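Local coordinates for protein hemolysins related proteins containing CBS domains (Klebsiella pneumoniae subsp. pneumoniae, PDB 3HF7) that is of uncharacterised function but binds AMP through its CBS-domain pair, a piece of a longer membrane protein of the UPF0053 family, at residues A[35-40]-A[51-56]; A[18-23]-A[40-45]. All blocks are in the same frame, centred on the assembly; numbering follows the deposited sequence.

Overall arrangement
The chain shows how a three-stranded sheet is built round a central strand. Strand 16-18 comes first and runs into the loop 18-23, which leads to helix 23-31; the chain then returns as strand 37-41, parallel to the first. Interaction 2 closes this crossover where the two strands end. Strand 48-53 follows as the antiparallel partner, and interaction 1 closes the hairpin at its far end, where helix 54-61 begins. The contacts therefore cross along the chain rather than nest, and they share L40. The contact centres are about 14 Å apart, and both use strand 37-41, with AMP held at the interaction 1 end.

Interaction 1. Residues A[35-40]-A[51-56]; sequences HGRIVL and MLRVRE. With AMP (adenosine monophosphate), chain B.
I38 and V54 meet on one face of a two-stranded antiparallel pairing, where I38 CG1 packs 3.7 Å from V54 CG2 with the two side chains nearly perpendicular. The first torsion of I38 (chi1 49°) sets CG1 between the backbone N and the carbonyl carbon, and this branch is the one that reaches V54. L52 shares the face: its CB lies against CG of L40, while L30 of helix 23-31 touches both I38 and L52. V39 and M51 are buried on the other face. There the M51 chain folds back at its second and third torsions, bringing CE to V39 CG2, and its CG lies near CB of R37.

Around this apolar centre the backbones are bonded in antiparallel fashion. I38 and L52 form a hydrogen-bonded pair, I38 N giving to L52 O at 3.0 Å and L52 N to I38 O at 2.9 Å. Beyond them V54 N, in the first turn of its helix, donates to G36 O at 2.8 Å, extending the pairing past the strand.

At the border of the pairing R37 and R53 run side by side, the aliphatic part of R53 lying over one face of the R37 guanidinium, the two guanidinium planes standing 87° apart. R53 NE forms a salt bridge with D77, which probably offsets part of the repulsion between the neighbouring arginines.

The polar edge belongs to AMP. The H35 ring lies face-on to the adenine, with AMP C4 3.6 Å above its plane, over its centre, and H35 ND1 donates to O1P at 2.7 Å. G36 N donates to O2P, and R37 O accepts from the adenine N6 at 2.9 Å. V15, T117 and D120 add further bonds to AMP, and the hairpin pairing that orders the G36 and R37 backbone probably also preorganises the nucleotide site.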
loop_
_atom_site.group_PDB
_atom_site.type_symbol
_atom_site.label_atom_id
_atom_site.label_comp_id
_atom_site.label_asym_id
_atom_site.label_seq_id
_atom_site.Cartn_x
_atom_site.Cartn_y
_atom_site.Cartn_z
ATOM N N HIS A 35 2.973 0.478 -9.909
ATOM C CA HIS A 35 2.693 1.599 -8.999
ATOM C C HIS A 35 3.864 1.973 -8.096
ATOM O O HIS A 35 4.805 1.199 -7.937
ATOM C CB HIS A 35 1.492 1.259 -8.114
ATOM C CG HIS A 35 0.222 1.098 -8.878
ATOM N ND1 HIS A 35 -0.444 2.170 -9.436
ATOM C CD2 HIS A 35 -0.494 -0.005 -9.200
ATOM C CE1 HIS A 35 -1.521 1.733 -10.061
ATOM N NE2 HIS A 35 -1.573 0.418 -9.935
ATOM N N GLY A 36 3.775 3.143 -7.468
ATOM C CA GLY A 36 4.844 3.651 -6.604
ATOM C C GLY A 36 4.993 2.958 -5.260
ATOM O O GLY A 36 6.109 2.822 -4.743
ATOM N N ARG A 37 3.869 2.552 -4.671
ATOM C CA ARG A 37 3.893 1.762 -3.439
ATOM C C ARG A 37 3.194 0.423 -3.694
ATOM O O ARG A 37 2.310 0.333 -4.537
ATOM C CB ARG A 37 3.224 2.505 -2.275
ATOM C CG ARG A 37 3.334 4.025 -2.292
ATOM C CD ARG A 37 4.532 4.521 -1.507
ATOM N NE ARG A 37 4.226 5.143 -0.203
ATOM C CZ ARG A 37 4.317 6.454 0.040
ATOM N NH1 ARG A 37 4.677 7.257 -0.952
ATOM N NH2 ARG A 37 4.045 6.964 1.256
ATOM N N ILE A 38 3.593 -0.623 -2.984
ATOM C CA ILE A 38 2.932 -1.927 -3.123
ATOM C C ILE A 38 2.957 -2.687 -1.822
ATOM O O ILE A 38 3.882 -2.529 -1.029
ATOM C CB ILE A 38 3.570 -2.820 -4.190
ATOM C CG1 ILE A 38 5.084 -2.869 -4.003
ATOM C CG2 ILE A 38 3.156 -2.365 -5.586
ATOM C CD1 ILE A 38 5.616 -4.242 -3.929
ATOM N N VAL A 39 1.944 -3.534 -1.627
ATOM C CA VAL A 39 1.761 -4.231 -0.362
ATOM C C VAL A 39 2.647 -5.466 -0.321
ATOM O O VAL A 39 2.706 -6.236 -1.280
ATOM C CB VAL A 39 0.265 -4.605 -0.097
ATOM C CG1 VAL A 39 0.083 -5.162 1.313
ATOM C CG2 VAL A 39 -0.650 -3.407 -0.298
ATOM N N LEU A 40 3.351 -5.632 0.793
ATOM C CA LEU A 40 4.036 -6.880 1.095
ATOM C C LEU A 40 3.153 -7.682 2.039
ATOM O O LEU A 40 2.721 -7.178 3.084
ATOM C CB LEU A 40 5.399 -6.594 1.734
ATOM C CG LEU A 40 6.403 -5.757 0.926
ATOM C CD1 LEU A 40 7.703 -5.594 1.731
ATOM C CD2 LEU A 40 6.675 -6.348 -0.480
ATOM N N MET A 51 3.973 -1.620 3.644
ATOM C CA MET A 51 3.815 -0.917 2.382
ATOM C C MET A 51 5.210 -0.510 1.921
ATOM O O MET A 51 5.964 0.099 2.681
ATOM C CB MET A 51 2.895 0.291 2.566
ATOM C CG MET A 51 2.513 0.981 1.293
ATOM S SD MET A 51 1.278 0.104 0.312
ATOM C CE MET A 51 -0.120 0.136 1.450
ATOM N N LEU A 52 5.566 -0.879 0.695
ATOM C CA LEU A 52 6.944 -0.744 0.226
ATOM C C LEU A 52 6.979 0.285 -0.869
ATOM O O LEU A 52 6.232 0.170 -1.854
ATOM C CB LEU A 52 7.450 -2.096 -0.301
ATOM C CG LEU A 52 8.930 -2.463 -0.541
ATOM C CD1 LEU A 52 9.284 -2.493 -2.020
ATOM C CD2 LEU A 52 9.926 -1.607 0.248
ATOM N N ARG A 53 7.819 1.306 -0.688
ATOM C CA ARG A 53 7.992 2.296 -1.735
ATOM C C ARG A 53 8.902 1.673 -2.743
ATOM O O ARG A 53 10.066 1.405 -2.459
ATOM C CB ARG A 53 8.560 3.591 -1.185
ATOM C CG ARG A 53 7.574 4.276 -0.289
ATOM C CD ARG A 53 8.157 5.447 0.430
ATOM N NE ARG A 53 8.887 5.026 1.617
ATOM C CZ ARG A 53 10.215 5.058 1.720
ATOM N NH1 ARG A 53 10.953 5.500 0.705
ATOM N NH2 ARG A 53 10.807 4.653 2.845
ATOM N N VAL A 54 8.341 1.392 -3.908
ATOM C CA VAL A 54 9.073 0.727 -4.983
ATOM C C VAL A 54 10.387 1.457 -5.331
ATOM O O VAL A 54 11.457 0.830 -5.374
ATOM C CB VAL A 54 8.162 0.560 -6.232
ATOM C CG1 VAL A 54 8.870 -0.168 -7.319
ATOM C CG2 VAL A 54 6.928 -0.226 -5.861
ATOM N N ARG A 55 10.291 2.776 -5.538
ATOM C CA ARG A 55 11.431 3.626 -5.898
ATOM C C ARG A 55 12.583 3.448 -4.933
ATOM O O ARG A 55 13.742 3.470 -5.337
ATOM C CB ARG A 55 11.026 5.104 -5.949
ATOM C CG ARG A 55 12.191 6.066 -5.774
ATOM C CD ARG A 55 11.982 7.351 -6.550
ATOM N NE ARG A 55 11.601 8.462 -5.686
ATOM C CZ ARG A 55 10.350 8.763 -5.356
ATOM N NH1 ARG A 55 9.303 8.037 -5.808
ATOM N NH2 ARG A 55 10.153 9.799 -4.555
ATOM N N GLU A 56 12.249 3.278 -3.662
ATOM C CA GLU A 56 13.218 3.011 -2.629
ATOM C C GLU A 56 13.901 1.660 -2.832
ATOM O O GLU A 56 15.118 1.527 -2.651
ATOM C CB GLU A 56 12.510 2.995 -1.288
ATOM C CG GLU A 56 13.194 3.763 -0.203
ATOM C CD GLU A 56 14.683 3.824 -0.389
ATOM O OE1 GLU A 56 15.399 3.100 0.345
ATOM O OE2 GLU A 56 15.130 4.592 -1.275
HETATM P P AMP B . 0.946 5.503 -8.738
HETATM O O1P AMP B . 0.690 4.531 -9.877
HETATM O O2P AMP B . 1.646 4.925 -7.531
HETATM O O3P AMP B . 1.493 6.848 -9.132
HETATM O "O5'" AMP B . -0.533 5.893 -8.201
HETATM C "C5'" AMP B . -1.646 6.094 -9.086
HETATM C "C4'" AMP B . -2.950 5.608 -8.452
HETATM O "O4'" AMP B . -3.094 4.196 -8.609
HETATM C "C3'" AMP B . -3.060 5.887 -6.951
HETATM O "O3'" AMP B . -3.703 7.138 -6.633
HETATM C "C2'" AMP B . -3.867 4.718 -6.432
HETATM O "O2'" AMP B . -5.253 5.029 -6.427
HETATM C "C1'" AMP B . -3.637 3.597 -7.422
HETATM N N9 AMP B . -2.690 2.672 -6.745
HETATM C C8 AMP B . -1.563 3.084 -6.143
HETATM N N7 AMP B . -0.892 2.049 -5.592
HETATM C C5 AMP B . -1.592 0.939 -5.825
HETATM C C6 AMP B . -1.415 -0.484 -5.489
HETATM N N6 AMP B . -0.323 -0.895 -4.797
HETATM N N1 AMP B . -2.375 -1.341 -5.912
HETATM C C2 AMP B . -3.461 -0.925 -6.606
HETATM N N3 AMP B . -3.681 0.367 -6.931
HETATM C C4 AMP B . -2.790 1.341 -6.581
#

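Interaction 2. Residues A[18-23]-A[40-45]; sequences DINDDW and LYRDSL
D18 lies against one face of the Y41 ring, its backbone N 3.4 Å above the ring plane and offset toward the rim. Chi1 of 62° turns Y41 CG in between its own N and carbonyl carbon, laying the ring alongside D18, where CE1 meets D18 CB at 3.5 Å.

With D18 CG anti to N (chi1 -163°), OD1 is placed between the backbone N of D43 and that of N20. It accepts from D43 N at 2.7 Å and from N20 N at 3.1 Å, the two donors arriving from opposite faces of the carboxylate plane. This double grip probably restrains the rotation of the group.

Next to it, I19 N gives a nearly straight bond to Y41 O at 2.6 Å, and I19 CG2 rests on L40 CB. Farther out N20 places OD1 beside R42 CG, while the R42 guanidinium turns off to a salt bridge with D47.

The bond from N20 N closes an Asx turn within the type I turn from D18 to D21. This turn follows the parallel bridge of D18 with Y41, at the end of the beta-alpha-beta crossover formed by strand 16-18, helix 23-31 and strand 37-41.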
loop_
_atom_site.group_PDB
_atom_site.type_symbol
_atom_site.label_atom_id
_atom_site.label_comp_id
_atom_site.label_asym_id
_atom_site.label_seq_id
_atom_site.Cartn_x
_atom_site.Cartn_y
_atom_site.Cartn_z
ATOM N N ASP A 18 3.253 -11.458 -2.556
ATOM C CA ASP A 18 3.351 -12.537 -1.601
ATOM C C ASP A 18 4.819 -12.746 -1.314
ATOM O O ASP A 18 5.590 -13.149 -2.195
ATOM C CB ASP A 18 2.739 -13.815 -2.176
ATOM C CG ASP A 18 2.436 -14.836 -1.113
ATOM O OD1 ASP A 18 2.894 -14.654 0.043
ATOM O OD2 ASP A 18 1.733 -15.828 -1.434
ATOM N N ILE A 19 5.217 -12.456 -0.086
ATOM C CA ILE A 19 6.612 -12.630 0.275
ATOM C C ILE A 19 6.952 -14.109 0.436
ATOM O O ILE A 19 8.104 -14.447 0.723
ATOM C CB ILE A 19 7.024 -11.798 1.510
ATOM C CG1 ILE A 19 6.514 -12.430 2.799
ATOM C CG2 ILE A 19 6.542 -10.367 1.362
ATOM C CD1 ILE A 19 7.055 -11.737 4.034
ATOM N N ASN A 20 5.961 -14.983 0.237
ATOM C CA ASN A 20 6.218 -16.428 0.162
ATOM C C ASN A 20 6.805 -16.939 -1.165
ATOM O O ASN A 20 7.390 -18.018 -1.194
ATOM C CB ASN A 20 4.978 -17.240 0.536
ATOM C CG ASN A 20 4.773 -17.331 2.034
ATOM O OD1 ASN A 20 5.671 -17.030 2.817
ATOM N ND2 ASN A 20 3.576 -17.745 2.444
ATOM N N ASP A 21 6.665 -16.182 -2.251
ATOM C CA ASP A 21 7.262 -16.601 -3.526
ATOM C C ASP A 21 8.789 -16.769 -3.469
ATOM O O ASP A 21 9.463 -16.155 -2.647
ATOM C CB ASP A 21 6.885 -15.634 -4.635
ATOM C CG ASP A 21 5.399 -15.576 -4.859
ATOM O OD1 ASP A 21 4.889 -14.517 -5.282
ATOM O OD2 ASP A 21 4.728 -16.598 -4.598
ATOM N N ASP A 22 9.331 -17.616 -4.335
ATOM C CA ASP A 22 10.771 -17.758 -4.419
ATOM C C ASP A 22 11.330 -16.404 -4.795
ATOM O O ASP A 22 10.668 -15.611 -5.454
ATOM C CB ASP A 22 11.171 -18.786 -5.460
ATOM C CG ASP A 22 10.624 -18.462 -6.829
ATOM O OD1 ASP A 22 9.388 -18.436 -6.981
ATOM O OD2 ASP A 22 11.422 -18.222 -7.758
ATOM N N TRP A 23 12.556 -16.158 -4.368
ATOM C CA TRP A 23 13.131 -14.842 -4.434
ATOM C C TRP A 23 13.159 -14.228 -5.827
ATOM O O TRP A 23 12.786 -13.061 -5.993
ATOM C CB TRP A 23 14.521 -14.868 -3.833
ATOM C CG TRP A 23 15.177 -13.545 -3.830
ATOM C CD1 TRP A 23 16.306 -13.200 -4.503
ATOM C CD2 TRP A 23 14.743 -12.359 -3.134
ATOM N NE1 TRP A 23 16.619 -11.880 -4.266
ATOM C CE2 TRP A 23 15.677 -11.339 -3.430
ATOM C CE3 TRP A 23 13.668 -12.063 -2.290
ATOM C CZ2 TRP A 23 15.566 -10.040 -2.911
ATOM C CZ3 TRP A 23 13.557 -10.775 -1.781
ATOM C CH2 TRP A 23 14.502 -9.781 -2.092
ATOM N N LEU A 40 3.351 -5.632 0.793
ATOM C CA LEU A 40 4.036 -6.880 1.095
ATOM C C LEU A 40 3.153 -7.682 2.039
ATOM O O LEU A 40 2.721 -7.178 3.084
ATOM C CB LEU A 40 5.399 -6.594 1.734
ATOM C CG LEU A 40 6.403 -5.757 0.926
ATOM C CD1 LEU A 40 7.703 -5.594 1.731
ATOM C CD2 LEU A 40 6.675 -6.348 -0.480
ATOM N N TYR A 41 2.865 -8.921 1.663
ATOM C CA TYR A 41 2.072 -9.794 2.521
ATOM C C TYR A 41 2.559 -11.247 2.472
ATOM O O TYR A 41 3.314 -11.651 1.571
ATOM C CB TYR A 41 0.601 -9.739 2.107
ATOM C CG TYR A 41 0.348 -10.219 0.694
ATOM C CD1 TYR A 41 0.282 -11.588 0.392
ATOM C CD2 TYR A 41 0.183 -9.312 -0.345
ATOM C CE1 TYR A 41 0.051 -12.019 -0.912
ATOM C CE2 TYR A 41 -0.036 -9.739 -1.644
ATOM C CZ TYR A 41 -0.100 -11.072 -1.917
ATOM O OH TYR A 41 -0.329 -11.458 -3.212
ATOM N N ARG A 42 2.094 -12.034 3.432
ATOM C CA ARG A 42 2.391 -13.439 3.453
ATOM C C ARG A 42 1.092 -14.196 3.126
ATOM O O ARG A 42 0.146 -14.203 3.927
ATOM C CB ARG A 42 2.927 -13.797 4.832
ATOM C CG ARG A 42 3.849 -14.998 4.886
ATOM C CD ARG A 42 4.489 -15.099 6.276
ATOM N NE ARG A 42 3.653 -14.422 7.275
ATOM C CZ ARG A 42 4.052 -13.426 8.077
ATOM N NH1 ARG A 42 5.307 -12.972 8.050
ATOM N NH2 ARG A 42 3.182 -12.895 8.931
ATOM N N ASP A 43 1.045 -14.807 1.937
ATOM C CA ASP A 43 -0.064 -15.684 1.516
ATOM C C ASP A 43 -1.248 -14.975 0.884
ATOM O O ASP A 43 -1.680 -15.318 -0.219
ATOM C CB ASP A 43 -0.575 -16.527 2.679
ATOM C CG ASP A 43 0.389 -17.610 3.069
ATOM O OD1 ASP A 43 1.087 -18.120 2.165
ATOM O OD2 ASP A 43 0.445 -17.960 4.271
ATOM N N SER A 44 -1.793 -14.006 1.603
ATOM C CA SER A 44 -2.906 -13.227 1.099
ATOM C C SER A 44 -3.095 -11.966 1.926
ATOM O O SER A 44 -2.439 -11.768 2.953
ATOM C CB SER A 44 -4.202 -14.052 1.108
ATOM O OG SER A 44 -4.728 -14.160 2.424
ATOM N N LEU A 45 -4.035 -11.137 1.481
ATOM C CA LEU A 45 -4.347 -9.889 2.142
ATOM C C LEU A 45 -4.988 -10.094 3.514
ATOM O O LEU A 45 -5.374 -9.135 4.186
ATOM C CB LEU A 45 -5.200 -9.018 1.220
ATOM C CG LEU A 45 -4.339 -8.396 0.109
ATOM C CD1 LEU A 45 -5.174 -7.692 -0.960
ATOM C CD2 LEU A 45 -3.264 -7.462 0.683
#